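Local coordinates for protein acireductone dioxygenase (Bacillus anthracis, PDB 4QGL) that probably oxidises the acireductone of the methionine salvage pathway with molecular oxygen, giving different products depending on whether iron or nickel is bound, at residues A[69-74]-A[161-166]. Sequence-based numbering, arbitrary orientation.
Sequences ADVSAR and IRIFVT
V71 and S72, neighbours on helix 65-75, both meet one side chain of strand 158-164, that of I163. V71 comes first. It projects from its backbone toward the strand, and the branch that does the touching is CG1. This methyl lies 3.8 Å from CD1 of I163, an apolar contact between two branch ends. The two side chains are inclined to each other rather than aligned.

S72 follows and uses the other arm of the same isoleucine. Its OG is 3.8 Å from CG2 of I163, a van der Waals contact with no hydrogen bond across the segments. The hydroxyl is turned back beside its own backbone N (chi1 -68°). There it is hydrogen-bonded to the carbonyl O of I68, one turn earlier in the helix. The polar end of S72 is thus satisfied within the helix while it rests against a methyl.

I163 therefore forks towards the helix. With CG1 beside the backbone N (chi1 -52°) and CG2 anti to it, the two branches part, and CD1 meets the valine while CG2 meets the serine. V71 and I163 are buried, but the shared interface is small, 94 Å² in all. The nearest CA atoms, those of S72 and I163, are 7.8 Å apart.

The side chain of I163 lies about 12 Å from a bound cadmium ion, so the contact is not part of the metal site. It is about 7 Å from the side chain of R111, which is predicted to help generate the substrate dianion. The contact sets helix 65-75 against strand 158-164 of a cupin beta-sheet. This strand runs antiparallel between strands 109-113 and 79-85. I163 also touches V110 of strand 109-113 and Y77, in the loop joining helix 65-75 to strand 79-85.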
ATOM      1  N   ALA A  69      -1.769 -13.372  -8.982  1.00 27.95           N
ATOM      2  CA  ALA A  69      -2.206 -13.707 -10.319  1.00 29.14           C
ATOM      3  C   ALA A  69      -3.568 -13.104 -10.633  1.00 29.52           C
ATOM      4  O   ALA A  69      -3.795 -12.625 -11.732  1.00 29.93           O
ATOM      5  CB  ALA A  69      -2.257 -15.228 -10.509  1.00 30.01           C
ATOM      6  N   ASP A  70      -4.474 -13.166  -9.670  1.00 29.53           N
ATOM      7  CA  ASP A  70      -5.854 -12.717  -9.879  1.00 30.26           C
ATOM      8  C   ASP A  70      -5.929 -11.216 -10.091  1.00 30.17           C
ATOM      9  O   ASP A  70      -6.585 -10.751 -11.003  1.00 30.68           O
ATOM     10  CB  ASP A  70      -6.757 -13.131  -8.709  1.00 30.06           C
ATOM     11  CG  ASP A  70      -6.989 -14.668  -8.628  1.00 30.89           C
ATOM     12  OD1 ASP A  70      -6.747 -15.433  -9.614  1.00 31.66           O
ATOM     13  OD2 ASP A  70      -7.439 -15.105  -7.537  1.00 30.76           O
ATOM     14  N   VAL A  71      -5.243 -10.482  -9.234  1.00 29.86           N
ATOM     15  CA  VAL A  71      -5.150  -9.027  -9.334  1.00 30.19           C
ATOM     16  C   VAL A  71      -4.293  -8.573 -10.551  1.00 31.17           C
ATOM     17  O   VAL A  71      -4.598  -7.566 -11.188  1.00 31.60           O
ATOM     18  CB  VAL A  71      -4.704  -8.380  -7.978  1.00 29.31           C
ATOM     19  CG1 VAL A  71      -3.218  -8.551  -7.691  1.00 28.99           C
ATOM     20  CG2 VAL A  71      -5.057  -6.913  -7.937  1.00 29.05           C
ATOM     21  N   SER A  72      -3.258  -9.328 -10.905  1.00 32.05           N
ATOM     22  CA  SER A  72      -2.492  -8.983 -12.070  1.00 33.07           C
ATOM     23  C   SER A  72      -3.276  -9.212 -13.355  1.00 35.17           C
ATOM     24  O   SER A  72      -3.098  -8.472 -14.291  1.00 35.96           O
ATOM     25  CB  SER A  72      -1.204  -9.761 -12.086  1.00 33.03           C
ATOM     26  OG  SER A  72      -0.381  -9.321 -11.033  1.00 31.76           O
ATOM     27  N   ALA A  73      -4.149 -10.214 -13.401  1.00 37.03           N
ATOM     28  CA  ALA A  73      -4.954 -10.511 -14.612  1.00 39.41           C
ATOM     29  C   ALA A  73      -6.206  -9.654 -14.714  1.00 40.65           C
ATOM     30  O   ALA A  73      -6.565  -9.231 -15.789  1.00 40.89           O
ATOM     31  CB  ALA A  73      -5.340 -11.995 -14.664  1.00 40.18           C
ATOM     32  N   ARG A  74      -6.882  -9.446 -13.588  1.00 42.43           N
ATOM     33  CA  ARG A  74      -8.062  -8.574 -13.515  1.00 44.82           C
ATOM     34  C   ARG A  74      -7.706  -7.152 -13.975  1.00 44.88           C
ATOM     35  O   ARG A  74      -8.402  -6.569 -14.789  1.00 45.09           O
ATOM     36  CB  ARG A  74      -8.624  -8.563 -12.069  1.00 45.81           C
ATOM     37  CG  ARG A  74      -9.937  -7.793 -11.836  1.00 48.10           C
ATOM     38  CD  ARG A  74     -10.536  -8.014 -10.432  1.00 48.90           C
ATOM     39  NE  ARG A  74     -10.543  -9.447 -10.097  1.00 50.66           N
ATOM     40  CZ  ARG A  74      -9.944 -10.016  -9.046  1.00 51.16           C
ATOM     41  NH1 ARG A  74     -10.011 -11.343  -8.902  1.00 51.74           N
ATOM     42  NH2 ARG A  74      -9.296  -9.288  -8.130  1.00 50.27           N
ATOM     43  N   ILE A 161       4.615  -5.809  -0.844  1.00 21.44           N
ATOM     44  CA  ILE A 161       4.782  -6.284  -2.186  1.00 22.20           C
ATOM     45  C   ILE A 161       4.337  -5.171  -3.127  1.00 22.58           C
ATOM     46  O   ILE A 161       3.280  -4.619  -2.947  1.00 22.30           O
ATOM     47  CB  ILE A 161       3.935  -7.539  -2.451  1.00 22.30           C
ATOM     48  CG1 ILE A 161       4.278  -8.624  -1.445  1.00 22.40           C
ATOM     49  CG2 ILE A 161       4.219  -8.040  -3.840  1.00 22.88           C
ATOM     50  CD1 ILE A 161       3.335  -9.812  -1.484  1.00 22.62           C
ATOM     51  N   ARG A 162       5.139  -4.845  -4.130  1.00 23.66           N
ATOM     52  CA  ARG A 162       4.736  -3.886  -5.110  1.00 24.33           C
ATOM     53  C   ARG A 162       4.422  -4.604  -6.393  1.00 25.68           C
ATOM     54  O   ARG A 162       5.224  -5.416  -6.878  1.00 26.30           O
ATOM     55  CB  ARG A 162       5.852  -2.913  -5.373  1.00 24.63           C
ATOM     56  CG  ARG A 162       6.599  -2.521  -4.128  1.00 24.39           C
ATOM     57  CD  ARG A 162       8.057  -2.452  -4.482  1.00 25.15           C
ATOM     58  NE  ARG A 162       8.443  -1.109  -4.889  1.00 25.29           N
ATOM     59  CZ  ARG A 162       9.560  -0.823  -5.544  1.00 25.98           C
ATOM     60  NH1 ARG A 162       9.819   0.427  -5.859  1.00 26.18           N
ATOM     61  NH2 ARG A 162      10.415  -1.778  -5.886  1.00 26.60           N
ATOM     62  N   ILE A 163       3.258  -4.300  -6.949  1.00 26.57           N
ATOM     63  CA  ILE A 163       2.890  -4.833  -8.238  1.00 28.26           C
ATOM     64  C   ILE A 163       2.872  -3.670  -9.224  1.00 29.35           C
ATOM     65  O   ILE A 163       2.347  -2.639  -8.938  1.00 29.18           O
ATOM     66  CB  ILE A 163       1.531  -5.555  -8.152  1.00 28.42           C
ATOM     67  CG1 ILE A 163       1.558  -6.571  -7.003  1.00 28.15           C
ATOM     68  CG2 ILE A 163       1.217  -6.289  -9.449  1.00 29.39           C
ATOM     69  CD1 ILE A 163       0.236  -7.285  -6.780  1.00 28.21           C
ATOM     70  N   PHE A 164       3.488  -3.831 -10.371  1.00 31.52           N
ATOM     71  CA  PHE A 164       3.560  -2.773 -11.343  1.00 33.22           C
ATOM     72  C   PHE A 164       3.318  -3.295 -12.754  1.00 36.48           C
ATOM     73  O   PHE A 164       3.393  -4.499 -13.017  1.00 36.69           O
ATOM     74  CB  PHE A 164       4.918  -2.083 -11.256  1.00 33.15           C
ATOM     75  CG  PHE A 164       6.053  -2.982 -10.839  1.00 33.20           C
ATOM     76  CD1 PHE A 164       6.246  -3.306  -9.513  1.00 32.58           C
ATOM     77  CD2 PHE A 164       6.974  -3.456 -11.768  1.00 34.33           C
ATOM     78  CE1 PHE A 164       7.299  -4.120  -9.126  1.00 32.67           C
ATOM     79  CE2 PHE A 164       8.044  -4.258 -11.381  1.00 34.47           C
ATOM     80  CZ  PHE A 164       8.195  -4.598 -10.059  1.00 33.60           C
ATOM     81  N   VAL A 165       3.009  -2.371 -13.650  1.00 40.62           N
ATOM     82  CA  VAL A 165       2.981  -2.627 -15.101  1.00 45.54           C
ATOM     83  C   VAL A 165       4.377  -2.677 -15.729  1.00 51.37           C
ATOM     84  O   VAL A 165       4.733  -3.627 -16.440  1.00 55.28           O
ATOM     85  CB  VAL A 165       2.201  -1.530 -15.830  1.00 45.82           C
ATOM     86  CG1 VAL A 165       2.484  -1.562 -17.316  1.00 46.93           C
ATOM     87  CG2 VAL A 165       0.709  -1.670 -15.537  1.00 45.76           C
ATOM     88  N   THR A 166       5.151  -1.627 -15.514  1.00 57.19           N
ATOM     89  CA  THR A 166       6.532  -1.577 -15.991  1.00 62.14           C
ATOM     90  C   THR A 166       7.342  -0.945 -14.896  1.00 65.26           C
ATOM     91  O   THR A 166       6.777  -0.251 -14.026  1.00 65.50           O
ATOM     92  CB  THR A 166       6.658  -0.692 -17.242  1.00 63.93           C
ATOM     93  OG1 THR A 166       5.949   0.546 -17.030  1.00 63.17           O
ATOM     94  CG2 THR A 166       6.063  -1.400 -18.453  1.00 65.59           C
TER